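Local coordinates for protein histidinol-phosphatase (Bordetella pertussis, PDB 3FVV) that probably removes phosphate from L-histidinol phosphate to give L-histidinol, the direct precursor of histidine, as a magnesium-dependent hydrolase of the haloacid dehalogenase-like superfamily, at residues A7-D12 against Y182-S187; L16-D21 against R90-V95; L113-N118 against Q132-T137; S155-K160 against S187-P192. One frame throughout, in Å; residues are numbered along the deposited sequence.

Overall arrangement
From the N terminus, the chain first lays down strand 5-9, whose end opens contact 1, and residues 16-21 then lead it into an excursion made mostly of helices. Contact 2 closes that excursion at residues 90-95. Contact 3 follows in series, closing the short loop around helix 119-128 and pairing strands 110-115 and 133-142. Residues 155-160 open contact 4, but the chain returns to strand 180-185 and closes contact 1 before residues 187-192 complete contact 4, so these two cross and share Ser-187. Contacts 2 and 3 are nested within contact 1. Contacts 1, 3 and 4 converge on one bound sulfate, while contact 2 joins the two ends of the helical insertion.

Contact 1: residues A7-D12 against Y182-S187; sequences ALFDLD and YFYSDS. With SO4 (sulfate ion), chain C.
Asp-10 and Tyr-184 meet where two parallel strands run out into a site, and the aspartate shows how a strand end can present a carboxylate. Its CB lies 3.0 Å from Tyr-184 O, the carbonyl that also accepts from Asp-10 N. With CG anti to the backbone N (chi1 -176°), the side chain reaches across toward residues 185-186. CG comes 3.3 Å from Ser-185 OG, whose hydroxyl is bonded to Asp-190. At the tip the two oxygens part company: OD1 lies 2.9 Å from sulfate O1 and forms a salt bridge with Lys-160, while OD2 is hydrogen-bonded to Thr-14 and sits 3.0 Å from Asp-186 OD1. The planes of those two carboxylates are nearly parallel, 11° apart, and as paired acceptors they would probably suit a cation between them. The backbone grips the sulfate too, Asp-12 N 3.0 Å from sulfate O1 in an almost straight bond.

Leu-8 N to Tyr-182 O and Tyr-184 N to Leu-8 O continue the ladder. On one face the rings of Phe-9 and Tyr-184 lie side by side, 5.1 Å between centroids, slid until they barely overlap; on the other, Phe-183 CD1 packs on Leu-8 CB. Acidic groups gathered at the C-terminal ends of adjacent parallel strands are characteristic of the Rossmann-like HAD active site, with the DxDxT motif (Asp-10, Asp-12, Thr-14) in the loop after the first strand.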
loop_
_atom_site.group_PDB
_atom_site.type_symbol
_atom_site.label_atom_id
_atom_site.label_comp_id
_atom_site.label_asym_id
_atom_site.label_seq_id
_atom_site.Cartn_x
_atom_site.Cartn_y
_atom_site.Cartn_z
ATOM N N ALA A 7 -8.778 2.024 12.573
ATOM C CA ALA A 7 -8.674 2.808 11.376
ATOM C C ALA A 7 -7.621 2.261 10.430
ATOM O O ALA A 7 -6.412 2.282 10.727
ATOM C CB ALA A 7 -8.342 4.327 11.778
ATOM N N LEU A 8 -8.066 1.847 9.256
ATOM C CA LEU A 8 -7.220 1.274 8.241
ATOM C C LEU A 8 -7.140 2.246 7.060
ATOM O O LEU A 8 -8.161 2.785 6.586
ATOM C CB LEU A 8 -7.810 -0.057 7.746
ATOM C CG LEU A 8 -8.094 -1.069 8.893
ATOM C CD1 LEU A 8 -8.797 -2.346 8.311
ATOM C CD2 LEU A 8 -6.866 -1.429 9.692
ATOM N N PHE A 9 -5.918 2.409 6.564
ATOM C CA PHE A 9 -5.635 3.247 5.430
ATOM C C PHE A 9 -4.975 2.513 4.289
ATOM O O PHE A 9 -3.935 1.915 4.451
ATOM C CB PHE A 9 -4.752 4.394 5.888
ATOM C CG PHE A 9 -5.301 5.125 7.033
ATOM C CD1 PHE A 9 -6.240 6.122 6.839
ATOM C CD2 PHE A 9 -4.917 4.797 8.314
ATOM C CE1 PHE A 9 -6.762 6.797 7.893
ATOM C CE2 PHE A 9 -5.419 5.475 9.402
ATOM C CZ PHE A 9 -6.325 6.505 9.193
ATOM N N ASP A 10 -5.578 2.600 3.122
ATOM C CA ASP A 10 -4.882 2.296 1.862
ATOM C C ASP A 10 -3.770 3.340 1.640
ATOM O O ASP A 10 -3.837 4.439 2.154
ATOM C CB ASP A 10 -5.912 2.344 0.709
ATOM C CG ASP A 10 -5.297 1.936 -0.658
ATOM O OD1 ASP A 10 -4.672 0.825 -0.714
ATOM O OD2 ASP A 10 -5.404 2.713 -1.639
ATOM N N LEU A 11 -2.730 3.017 0.883
ATOM C CA LEU A 11 -1.668 3.979 0.605
ATOM C C LEU A 11 -1.751 4.632 -0.787
ATOM O O LEU A 11 -1.992 5.844 -0.892
ATOM C CB LEU A 11 -0.286 3.339 0.759
ATOM C CG LEU A 11 0.910 4.246 0.487
ATOM C CD1 LEU A 11 0.928 5.361 1.464
ATOM C CD2 LEU A 11 2.295 3.432 0.539
ATOM N N ASP A 12 -1.580 3.844 -1.842
ATOM C CA ASP A 12 -1.335 4.431 -3.161
ATOM C C ASP A 12 -2.583 5.077 -3.685
ATOM O O ASP A 12 -3.592 4.428 -3.790
ATOM C CB ASP A 12 -0.762 3.385 -4.124
ATOM C CG ASP A 12 0.562 2.798 -3.615
ATOM O OD1 ASP A 12 1.462 3.547 -3.205
ATOM O OD2 ASP A 12 0.700 1.577 -3.551
ATOM N N TYR A 182 -12.927 1.830 10.358
ATOM C CA TYR A 182 -12.859 2.651 9.155
ATOM C C TYR A 182 -11.828 2.018 8.180
ATOM O O TYR A 182 -10.870 1.410 8.624
ATOM C CB TYR A 182 -12.329 4.048 9.508
ATOM C CG TYR A 182 -13.203 4.878 10.420
ATOM C CD1 TYR A 182 -14.031 5.861 9.907
ATOM C CD2 TYR A 182 -13.185 4.713 11.793
ATOM C CE1 TYR A 182 -14.839 6.640 10.724
ATOM C CE2 TYR A 182 -14.017 5.483 12.614
ATOM C CZ TYR A 182 -14.842 6.427 12.044
ATOM O OH TYR A 182 -15.643 7.248 12.798
ATOM N N PHE A 183 -12.068 2.130 6.876
ATOM C CA PHE A 183 -11.073 1.819 5.850
ATOM C C PHE A 183 -11.254 2.863 4.752
ATOM O O PHE A 183 -12.381 3.103 4.310
ATOM C CB PHE A 183 -11.214 0.399 5.294
ATOM C CG PHE A 183 -10.211 0.056 4.217
ATOM C CD1 PHE A 183 -8.847 0.345 4.370
ATOM C CD2 PHE A 183 -10.628 -0.573 3.052
ATOM C CE1 PHE A 183 -7.944 0.052 3.385
ATOM C CE2 PHE A 183 -9.724 -0.914 2.071
ATOM C CZ PHE A 183 -8.382 -0.578 2.207
ATOM N N TYR A 184 -10.171 3.571 4.437
ATOM C CA TYR A 184 -10.111 4.503 3.368
ATOM C C TYR A 184 -9.424 3.885 2.133
ATOM O O TYR A 184 -8.328 3.370 2.242
ATOM C CB TYR A 184 -9.288 5.731 3.804
ATOM C CG TYR A 184 -9.823 6.525 4.978
ATOM C CD1 TYR A 184 -10.414 7.759 4.792
ATOM C CD2 TYR A 184 -9.688 6.059 6.280
ATOM C CE1 TYR A 184 -10.871 8.482 5.862
ATOM C CE2 TYR A 184 -10.175 6.763 7.353
ATOM C CZ TYR A 184 -10.747 7.990 7.135
ATOM O OH TYR A 184 -11.205 8.710 8.211
ATOM N N SER A 185 -10.052 3.926 0.954
ATOM C CA SER A 185 -9.397 3.476 -0.250
ATOM C C SER A 185 -9.985 4.121 -1.486
ATOM O O SER A 185 -11.069 4.635 -1.463
ATOM C CB SER A 185 -9.389 1.929 -0.394
ATOM O OG SER A 185 -8.474 1.527 -1.439
ATOM N N ASP A 186 -9.256 4.014 -2.586
ATOM C CA ASP A 186 -9.583 4.710 -3.847
ATOM C C ASP A 186 -10.094 3.789 -4.930
ATOM O O ASP A 186 -10.620 4.289 -5.921
ATOM C CB ASP A 186 -8.354 5.349 -4.443
ATOM C CG ASP A 186 -7.320 4.318 -4.861
ATOM O OD1 ASP A 186 -7.031 3.481 -4.023
ATOM O OD2 ASP A 186 -6.859 4.291 -6.016
ATOM N N SER A 187 -9.945 2.482 -4.731
ATOM C CA SER A 187 -9.976 1.499 -5.815
ATOM C C SER A 187 -11.008 0.406 -5.646
ATOM O O SER A 187 -11.237 -0.093 -4.529
ATOM C CB SER A 187 -8.625 0.804 -5.870
ATOM O OG SER A 187 -8.633 -0.255 -6.805
HETATM S S SO4 C . -2.259 0.001 -2.542
HETATM O O1 SO4 C . -1.861 0.933 -1.420
HETATM O O2 SO4 C . -2.712 -1.361 -2.060
HETATM O O3 SO4 C . -3.229 0.747 -3.328
HETATM O O4 SO4 C . -1.113 -0.275 -3.422
HETATM O O HOH W 1 -4.826 2.487 -6.328
#

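Contact 2: residues L16-D21 against R90-V95; sequences LPLDSD and RPSLTV
Ser-92 is the hub onto which three side chains of residues 16-18 converge, each from its own direction. The ring of Pro-17 comes up against the backbone side of the serine, its CD only 3.1 Å from Ser-92 O. Leu-18 instead presents its CD2 branch to the side chain, 3.5 Å from Ser-92 CB and just as near to OG. A chi1 of 50°, which sets CG between the backbone N and the carbonyl carbon, helps bring it there. Leu-16 brings its own CD2 to the hydroxyl as well, so OG sits among methyl groups; its polar need is met by Ile-89 O, at the end of helix 74-89.

The two linkers bracket a long, mostly helical insertion between the first and second strands of the core, the position of a C1 cap in HAD phosphatases, and the contact probably lies at the hinge between cap and core. Here Leu-16 and Leu-93 cross obliquely. The CD2 methyl of Leu-16 is pressed 3.5 Å from Leu-93 CD1, tighter than ordinary van der Waals contact. Farther along, Asp-19 is the N-cap of helix 20-30, its OD1 met by Asp-21 N (3.0 Å) from well above the carboxylate plane.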
loop_
_atom_site.group_PDB
_atom_site.type_symbol
_atom_site.label_atom_id
_atom_site.label_comp_id
_atom_site.label_asym_id
_atom_site.label_seq_id
_atom_site.Cartn_x
_atom_site.Cartn_y
_atom_site.Cartn_z
ATOM N N LEU A 16 -1.251 9.029 -0.688
ATOM C CA LEU A 16 -0.252 9.680 -1.517
ATOM C C LEU A 16 -0.852 9.891 -2.916
ATOM O O LEU A 16 -1.596 9.038 -3.402
ATOM C CB LEU A 16 1.026 8.841 -1.629
ATOM C CG LEU A 16 1.795 8.484 -0.365
ATOM C CD1 LEU A 16 2.874 7.468 -0.756
ATOM C CD2 LEU A 16 2.348 9.716 0.217
ATOM N N PRO A 17 -0.544 11.032 -3.554
ATOM C CA PRO A 17 -1.096 11.319 -4.864
ATOM C C PRO A 17 -0.286 10.610 -5.939
ATOM O O PRO A 17 -0.119 11.124 -6.983
ATOM C CB PRO A 17 -0.948 12.843 -4.978
ATOM C CG PRO A 17 0.222 13.176 -4.124
ATOM C CD PRO A 17 0.211 12.177 -3.010
ATOM N N LEU A 18 0.185 9.404 -5.675
ATOM C CA LEU A 18 0.942 8.675 -6.646
ATOM C C LEU A 18 0.870 7.182 -6.269
ATOM O O LEU A 18 0.335 6.796 -5.209
ATOM C CB LEU A 18 2.380 9.216 -6.679
ATOM C CG LEU A 18 3.146 9.371 -5.327
ATOM C CD1 LEU A 18 3.676 8.034 -4.866
ATOM C CD2 LEU A 18 4.267 10.439 -5.354
ATOM N N ASP A 19 1.385 6.352 -7.157
ATOM C CA ASP A 19 1.550 4.930 -6.899
ATOM C C ASP A 19 3.000 4.676 -6.525
ATOM O O ASP A 19 3.927 4.699 -7.368
ATOM C CB ASP A 19 1.181 4.092 -8.153
ATOM C CG ASP A 19 1.495 2.615 -7.963
ATOM O OD1 ASP A 19 1.650 2.159 -6.827
ATOM O OD2 ASP A 19 1.587 1.909 -8.958
ATOM N N SER A 20 3.193 4.365 -5.263
ATOM C CA SER A 20 4.515 4.217 -4.723
ATOM C C SER A 20 5.241 2.983 -5.361
ATOM O O SER A 20 6.445 2.968 -5.500
ATOM C CB SER A 20 4.464 4.187 -3.190
ATOM O OG SER A 20 3.966 2.962 -2.649
ATOM N N ASP A 21 4.492 2.004 -5.828
ATOM C CA ASP A 21 5.078 0.754 -6.378
ATOM C C ASP A 21 5.777 1.141 -7.700
ATOM O O ASP A 21 6.976 0.988 -7.849
ATOM C CB ASP A 21 3.937 -0.250 -6.586
ATOM C CG ASP A 21 4.358 -1.703 -6.466
ATOM O OD1 ASP A 21 5.447 -2.029 -5.959
ATOM O OD2 ASP A 21 3.541 -2.553 -6.926
ATOM N N ARG A 90 8.367 12.070 0.123
ATOM C CA ARG A 90 8.157 13.182 1.052
ATOM C C ARG A 90 7.503 14.418 0.447
ATOM O O ARG A 90 6.576 14.949 1.023
ATOM C CB ARG A 90 9.440 13.636 1.721
ATOM C CG ARG A 90 9.838 12.764 2.762
ATOM C CD ARG A 90 10.254 13.480 4.040
ATOM N NE ARG A 90 10.111 12.486 5.090
ATOM C CZ ARG A 90 9.145 12.480 6.008
ATOM N NH1 ARG A 90 9.121 11.507 6.886
ATOM N NH2 ARG A 90 8.224 13.427 6.076
ATOM N N PRO A 91 7.977 14.863 -0.702
ATOM C CA PRO A 91 7.337 16.052 -1.233
ATOM C C PRO A 91 5.915 15.817 -1.730
ATOM O O PRO A 91 5.288 16.766 -2.129
ATOM C CB PRO A 91 8.206 16.436 -2.429
ATOM C CG PRO A 91 9.527 15.725 -2.209
ATOM C CD PRO A 91 9.153 14.451 -1.495
ATOM N N SER A 92 5.432 14.583 -1.800
ATOM C CA SER A 92 4.063 14.350 -2.187
ATOM C C SER A 92 3.144 14.208 -0.964
ATOM O O SER A 92 1.965 13.925 -1.119
ATOM C CB SER A 92 4.006 13.049 -3.022
ATOM O OG SER A 92 4.026 11.883 -2.180
ATOM N N LEU A 93 3.716 14.291 0.249
ATOM C CA LEU A 93 2.936 14.267 1.444
ATOM C C LEU A 93 2.118 15.558 1.551
ATOM O O LEU A 93 2.674 16.644 1.416
ATOM C CB LEU A 93 3.831 14.146 2.660
ATOM C CG LEU A 93 3.850 12.794 3.330
ATOM C CD1 LEU A 93 4.199 11.732 2.358
ATOM C CD2 LEU A 93 4.838 12.888 4.490
ATOM N N THR A 94 0.811 15.455 1.742
ATOM C CA THR A 94 -0.050 16.656 1.855
ATOM C C THR A 94 -0.587 16.719 3.274
ATOM O O THR A 94 -0.780 15.666 3.936
ATOM C CB THR A 94 -1.247 16.593 0.957
ATOM O OG1 THR A 94 -2.084 15.434 1.287
ATOM C CG2 THR A 94 -0.806 16.566 -0.522
ATOM N N VAL A 95 -0.855 17.936 3.714
ATOM C CA VAL A 95 -1.447 18.173 4.996
ATOM C C VAL A 95 -2.806 17.473 5.135
ATOM O O VAL A 95 -3.092 16.947 6.221
ATOM C CB VAL A 95 -1.518 19.701 5.382
ATOM C CG1 VAL A 95 -2.552 20.404 4.576
ATOM C CG2 VAL A 95 -1.820 19.824 6.900
#

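Contact 3: residues L113-N118 against Q132-T137; sequences LVTATN and QHLIAT. With SO4 (sulfate ion), chain C.
Thr-115 and Thr-137 mark the point where a regular parallel ladder frays: Thr-137 N reaches Thr-115 O only through a weak bond of 3.4 Å, while Ala-136 CA sits closer to the same oxygen, making a CA-H...O contact of 3.1 Å. Just beyond, Thr-137 OG1 adds another weak bond to Ala-116 O; its stronger partner is Ser-155 N. Earlier in the strands the pairing is sound. Leu-113 N bonds to His-133 O, and Ile-135 N meets Leu-113 O at 2.7 Å, nearly along the C=O axis.

Strand 110-115, helix 119-128 and strand 133-142 form a beta-alpha-beta crossover, the repeating element of the Rossmann-like HAD core, and each face of this strand pair meets a different helix. Val-114 and Ile-135 lie side by side facing helix 158-170, Val-114 CG2 4.1 Å from Ile-135 CD1. On the other face Leu-134 folds its CD1 back between Leu-113 and Thr-115, 3.9 Å from Thr-115 CG2, while helix 119-128 packs over it.

The fraying gives way to a turn that helps hold the sulfate. With OG1 anti to the backbone N (chi1 175°), Thr-115 donates to sulfate O1 at 2.9 Å and accepts from Thr-117 N, closing an ST turn. This double use fixes the hydroxyl's rotation. Ala-116 N then points almost straight at sulfate O2, 2.8 Å away. A threonine ending the second core strand matches the phosphate-binding motif II of HAD enzymes. Thr-117 OG1 is bonded to Asp-12, tying the turn to the first strand's loop.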
loop_
_atom_site.group_PDB
_atom_site.type_symbol
_atom_site.label_atom_id
_atom_site.label_comp_id
_atom_site.label_asym_id
_atom_site.label_seq_id
_atom_site.Cartn_x
_atom_site.Cartn_y
_atom_site.Cartn_z
ATOM N N LEU A 113 -1.643 0.930 8.131
ATOM C CA LEU A 113 -1.551 1.086 6.701
ATOM C C LEU A 113 -1.672 -0.301 6.050
ATOM O O LEU A 113 -0.936 -1.240 6.425
ATOM C CB LEU A 113 -0.240 1.797 6.350
ATOM C CG LEU A 113 0.009 2.386 4.966
ATOM C CD1 LEU A 113 -0.861 3.581 4.632
ATOM C CD2 LEU A 113 1.510 2.807 4.828
ATOM N N VAL A 114 -2.635 -0.423 5.118
ATOM C CA VAL A 114 -2.903 -1.691 4.453
ATOM C C VAL A 114 -2.730 -1.532 2.953
ATOM O O VAL A 114 -3.589 -0.908 2.275
ATOM C CB VAL A 114 -4.345 -2.214 4.769
ATOM C CG1 VAL A 114 -4.440 -3.702 4.359
ATOM C CG2 VAL A 114 -4.689 -2.022 6.249
ATOM N N THR A 115 -1.647 -2.101 2.423
ATOM C CA THR A 115 -1.203 -1.787 1.081
ATOM C C THR A 115 -0.577 -2.980 0.351
ATOM O O THR A 115 0.159 -3.759 0.941
ATOM C CB THR A 115 -0.170 -0.603 1.149
ATOM O OG1 THR A 115 0.363 -0.344 -0.148
ATOM C CG2 THR A 115 0.963 -0.937 2.102
ATOM N N ALA A 116 -0.854 -3.080 -0.957
ATOM C CA ALA A 116 -0.267 -4.110 -1.813
ATOM C C ALA A 116 1.179 -3.787 -2.091
ATOM O O ALA A 116 1.924 -4.671 -2.469
ATOM C CB ALA A 116 -1.000 -4.244 -3.141
ATOM N N THR A 117 1.592 -2.532 -1.948
ATOM C CA THR A 117 2.992 -2.209 -2.249
ATOM C C THR A 117 3.862 -2.831 -1.128
ATOM O O THR A 117 3.552 -2.730 0.032
ATOM C CB THR A 117 3.194 -0.719 -2.499
ATOM O OG1 THR A 117 2.496 -0.336 -3.701
ATOM C CG2 THR A 117 4.703 -0.348 -2.682
ATOM N N ASN A 118 4.934 -3.509 -1.514
ATOM C CA ASN A 118 5.691 -4.343 -0.578
ATOM C C ASN A 118 6.251 -3.597 0.639
ATOM O O ASN A 118 6.593 -2.378 0.553
ATOM C CB ASN A 118 6.763 -5.157 -1.329
ATOM C CG ASN A 118 7.998 -4.357 -1.698
ATOM O OD1 ASN A 118 8.840 -4.114 -0.833
ATOM N ND2 ASN A 118 8.174 -4.052 -2.995
ATOM N N GLN A 132 1.929 2.903 13.255
ATOM C CA GLN A 132 2.845 1.944 13.885
ATOM C C GLN A 132 2.630 0.569 13.332
ATOM O O GLN A 132 3.444 -0.298 13.596
ATOM C CB GLN A 132 2.652 1.887 15.407
ATOM C CG GLN A 132 2.781 3.232 16.121
ATOM C CD GLN A 132 4.152 3.874 15.875
ATOM O OE1 GLN A 132 5.175 3.228 16.056
ATOM N NE2 GLN A 132 4.166 5.129 15.399
ATOM N N HIS A 133 1.570 0.350 12.552
ATOM C CA HIS A 133 1.239 -1.010 12.030
ATOM C C HIS A 133 1.143 -0.965 10.542
ATOM O O HIS A 133 0.461 -0.070 9.991
ATOM C CB HIS A 133 -0.097 -1.460 12.612
ATOM C CG HIS A 133 -0.054 -1.594 14.106
ATOM N ND1 HIS A 133 0.639 -2.619 14.729
ATOM C CD2 HIS A 133 -0.509 -0.789 15.089
ATOM C CE1 HIS A 133 0.579 -2.446 16.037
ATOM N NE2 HIS A 133 -0.114 -1.342 16.280
ATOM N N LEU A 134 1.756 -1.948 9.892
ATOM C CA LEU A 134 1.790 -2.023 8.427
ATOM C C LEU A 134 1.344 -3.406 8.010
ATOM O O LEU A 134 1.907 -4.394 8.452
ATOM C CB LEU A 134 3.206 -1.862 7.924
ATOM C CG LEU A 134 3.421 -1.989 6.402
ATOM C CD1 LEU A 134 2.702 -0.916 5.609
ATOM C CD2 LEU A 134 4.891 -1.969 6.092
ATOM N N ILE A 135 0.373 -3.468 7.130
ATOM C CA ILE A 135 -0.138 -4.726 6.666
ATOM C C ILE A 135 0.050 -4.674 5.143
ATOM O O ILE A 135 -0.845 -4.236 4.370
ATOM C CB ILE A 135 -1.610 -4.927 7.115
ATOM C CG1 ILE A 135 -1.755 -4.881 8.663
ATOM C CG2 ILE A 135 -2.156 -6.254 6.597
ATOM C CD1 ILE A 135 -3.150 -4.426 9.156
ATOM N N ALA A 136 1.248 -5.080 4.729
ATOM C CA ALA A 136 1.704 -4.968 3.333
ATOM C C ALA A 136 2.134 -6.318 2.782
ATOM O O ALA A 136 2.444 -7.216 3.528
ATOM C CB ALA A 136 2.906 -3.975 3.213
ATOM N N THR A 137 2.151 -6.462 1.454
ATOM C CA THR A 137 2.705 -7.677 0.826
ATOM C C THR A 137 4.165 -7.743 1.289
ATOM O O THR A 137 4.873 -6.731 1.301
ATOM C CB THR A 137 2.569 -7.585 -0.658
ATOM O OG1 THR A 137 1.168 -7.548 -0.924
ATOM C CG2 THR A 137 3.240 -8.807 -1.449
HETATM S S SO4 C . -2.259 0.001 -2.542
HETATM O O1 SO4 C . -1.861 0.933 -1.420
HETATM O O2 SO4 C . -2.712 -1.361 -2.060
HETATM O O3 SO4 C . -3.229 0.747 -3.328
HETATM O O4 SO4 C . -1.113 -0.275 -3.422
#

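Contact 4: residues S155-K160 against S187-P192; sequences SFREGK and SVNDVP. With SO4 (sulfate ion), chain C.
Lys-160 and Asp-190 meet beside the sulfate in what is probably the phosphate site of a HAD hydrolase. The lysine chain, extended beyond CG, crosses the aspartate at about a right angle. Its CD passes 3.3 Å from Asp-190 OD1 before NZ forms a salt bridge with Asp-190 OD2, 3.0 Å away, on the syn side of the carboxylate. The same NZ donates to sulfate O2 at 2.9 Å and also reaches Asp-10 and Val-114 O, so several acceptors hold the ammonium in place.

By its position Lys-160 probably corresponds to the motif III lysine of the family, and the loop carrying Asp-190 to motif IV. Two waters stitch these elements together through Asp-190 OD1: one accepts from Arg-157 N, the other donates to Arg-157 O. That backbone has an unusual positive phi of 53°, just before helix 158-170 begins.

Farther out, Arg-157 turns the edge of its guanidinium to the amide of Asn-189, the planes 69° apart. One face of the guanidinium lies against its neighbour Phe-156, whose CZ sits over the centre of the group, 3.5 Å above its plane. The Phe-156 ring in turn inclines at 64° to the Asn-189 amide. Elsewhere in the contact Pro-192 CB rests 4.0 Å from Glu-158 CA, bringing the starts of helices 158-170 and 191-196 together.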
loop_
_atom_site.group_PDB
_atom_site.type_symbol
_atom_site.label_atom_id
_atom_site.label_comp_id
_atom_site.label_asym_id
_atom_site.label_seq_id
_atom_site.Cartn_x
_atom_site.Cartn_y
_atom_site.Cartn_z
ATOM N N SER A 155 -1.202 -8.586 0.378
ATOM C CA SER A 155 -2.145 -7.601 0.900
ATOM C C SER A 155 -2.788 -6.892 -0.290
ATOM O O SER A 155 -2.573 -5.725 -0.574
ATOM C CB SER A 155 -1.440 -6.659 1.859
ATOM O OG SER A 155 -2.412 -6.014 2.641
ATOM N N PHE A 156 -3.573 -7.681 -1.001
ATOM C CA PHE A 156 -4.158 -7.256 -2.280
ATOM C C PHE A 156 -5.523 -7.891 -2.438
ATOM O O PHE A 156 -5.701 -9.088 -2.226
ATOM C CB PHE A 156 -3.234 -7.612 -3.434
ATOM C CG PHE A 156 -3.756 -7.217 -4.784
ATOM C CD1 PHE A 156 -3.843 -5.912 -5.142
ATOM C CD2 PHE A 156 -4.125 -8.205 -5.717
ATOM C CE1 PHE A 156 -4.332 -5.533 -6.419
ATOM C CE2 PHE A 156 -4.571 -7.872 -6.996
ATOM C CZ PHE A 156 -4.676 -6.509 -7.348
ATOM N N ARG A 157 -6.488 -7.054 -2.771
ATOM C CA ARG A 157 -7.854 -7.495 -2.904
ATOM C C ARG A 157 -8.347 -8.244 -1.657
ATOM O O ARG A 157 -8.298 -7.711 -0.555
ATOM C CB ARG A 157 -8.006 -8.344 -4.169
ATOM C CG ARG A 157 -7.724 -7.594 -5.401
ATOM C CD ARG A 157 -8.218 -8.357 -6.618
ATOM N NE ARG A 157 -8.177 -7.479 -7.792
ATOM C CZ ARG A 157 -7.597 -7.769 -8.973
ATOM N NH1 ARG A 157 -7.008 -8.951 -9.197
ATOM N NH2 ARG A 157 -7.616 -6.872 -9.971
ATOM N N GLU A 158 -8.822 -9.478 -1.837
ATOM C CA GLU A 158 -9.353 -10.251 -0.725
ATOM C C GLU A 158 -8.243 -10.547 0.291
ATOM O O GLU A 158 -8.521 -10.821 1.446
ATOM C CB GLU A 158 -10.007 -11.604 -1.174
ATOM C CG GLU A 158 -10.628 -11.671 -2.610
ATOM C CD GLU A 158 -9.595 -12.088 -3.721
ATOM O OE1 GLU A 158 -9.016 -13.222 -3.665
ATOM O OE2 GLU A 158 -9.382 -11.298 -4.683
ATOM N N GLY A 159 -6.978 -10.572 -0.160
ATOM C CA GLY A 159 -5.860 -10.761 0.759
ATOM C C GLY A 159 -5.753 -9.684 1.827
ATOM O O GLY A 159 -5.260 -9.951 2.930
ATOM N N LYS A 160 -6.177 -8.456 1.519
ATOM C CA LYS A 160 -6.160 -7.418 2.541
ATOM C C LYS A 160 -7.053 -7.838 3.702
ATOM O O LYS A 160 -6.692 -7.603 4.860
ATOM C CB LYS A 160 -6.593 -6.081 1.997
ATOM C CG LYS A 160 -5.599 -5.485 1.026
ATOM C CD LYS A 160 -5.744 -3.948 0.931
ATOM C CE LYS A 160 -4.698 -3.390 -0.022
ATOM N NZ LYS A 160 -4.818 -1.914 -0.199
ATOM N N SER A 187 -9.945 2.482 -4.731
ATOM C CA SER A 187 -9.976 1.499 -5.815
ATOM C C SER A 187 -11.008 0.406 -5.646
ATOM O O SER A 187 -11.237 -0.093 -4.529
ATOM C CB SER A 187 -8.625 0.804 -5.870
ATOM O OG SER A 187 -8.633 -0.255 -6.805
ATOM N N VAL A 188 -11.569 -0.043 -6.773
ATOM C CA VAL A 188 -12.528 -1.127 -6.756
ATOM C C VAL A 188 -11.851 -2.408 -6.324
ATOM O O VAL A 188 -12.528 -3.297 -5.824
ATOM C CB VAL A 188 -13.271 -1.307 -8.116
ATOM C CG1 VAL A 188 -14.191 -2.506 -8.073
ATOM C CG2 VAL A 188 -14.106 -0.057 -8.444
ATOM N N ASN A 189 -10.517 -2.486 -6.460
ATOM C CA ASN A 189 -9.746 -3.610 -5.918
ATOM C C ASN A 189 -9.981 -3.824 -4.441
ATOM O O ASN A 189 -9.870 -4.931 -3.953
ATOM C CB ASN A 189 -8.244 -3.417 -6.108
ATOM C CG ASN A 189 -7.752 -3.721 -7.542
ATOM O OD1 ASN A 189 -6.739 -3.161 -7.996
ATOM N ND2 ASN A 189 -8.390 -4.631 -8.199
ATOM N N ASP A 190 -10.261 -2.754 -3.718
ATOM C CA ASP A 190 -10.449 -2.827 -2.259
ATOM C C ASP A 190 -11.900 -2.912 -1.742
ATOM O O ASP A 190 -12.161 -2.791 -0.516
ATOM C CB ASP A 190 -9.749 -1.652 -1.599
ATOM C CG ASP A 190 -8.260 -1.918 -1.379
ATOM O OD1 ASP A 190 -7.914 -3.121 -1.350
ATOM O OD2 ASP A 190 -7.465 -0.942 -1.246
ATOM N N VAL A 191 -12.844 -3.190 -2.623
ATOM C CA VAL A 191 -14.225 -3.439 -2.184
ATOM C C VAL A 191 -14.250 -4.556 -1.107
ATOM O O VAL A 191 -14.982 -4.477 -0.140
ATOM C CB VAL A 191 -15.131 -3.759 -3.417
ATOM C CG1 VAL A 191 -16.579 -4.401 -3.002
ATOM C CG2 VAL A 191 -15.238 -2.502 -4.358
ATOM N N PRO A 192 -13.394 -5.587 -1.230
ATOM C CA PRO A 192 -13.445 -6.596 -0.173
ATOM C C PRO A 192 -13.246 -6.080 1.229
ATOM O O PRO A 192 -14.123 -6.311 2.095
ATOM C CB PRO A 192 -12.350 -7.580 -0.579
ATOM C CG PRO A 192 -12.402 -7.571 -2.065
ATOM C CD PRO A 192 -12.700 -6.105 -2.428
HETATM S S SO4 C . -2.259 0.001 -2.542
HETATM O O1 SO4 C . -1.861 0.933 -1.420
HETATM O O2 SO4 C . -2.712 -1.361 -2.060
HETATM O O3 SO4 C . -3.229 0.747 -3.328
HETATM O O4 SO4 C . -1.113 -0.275 -3.422
HETATM O O HOH W 2 -6.176 -4.343 -3.137
HETATM O O HOH W 3 -9.542 -5.241 -0.187
#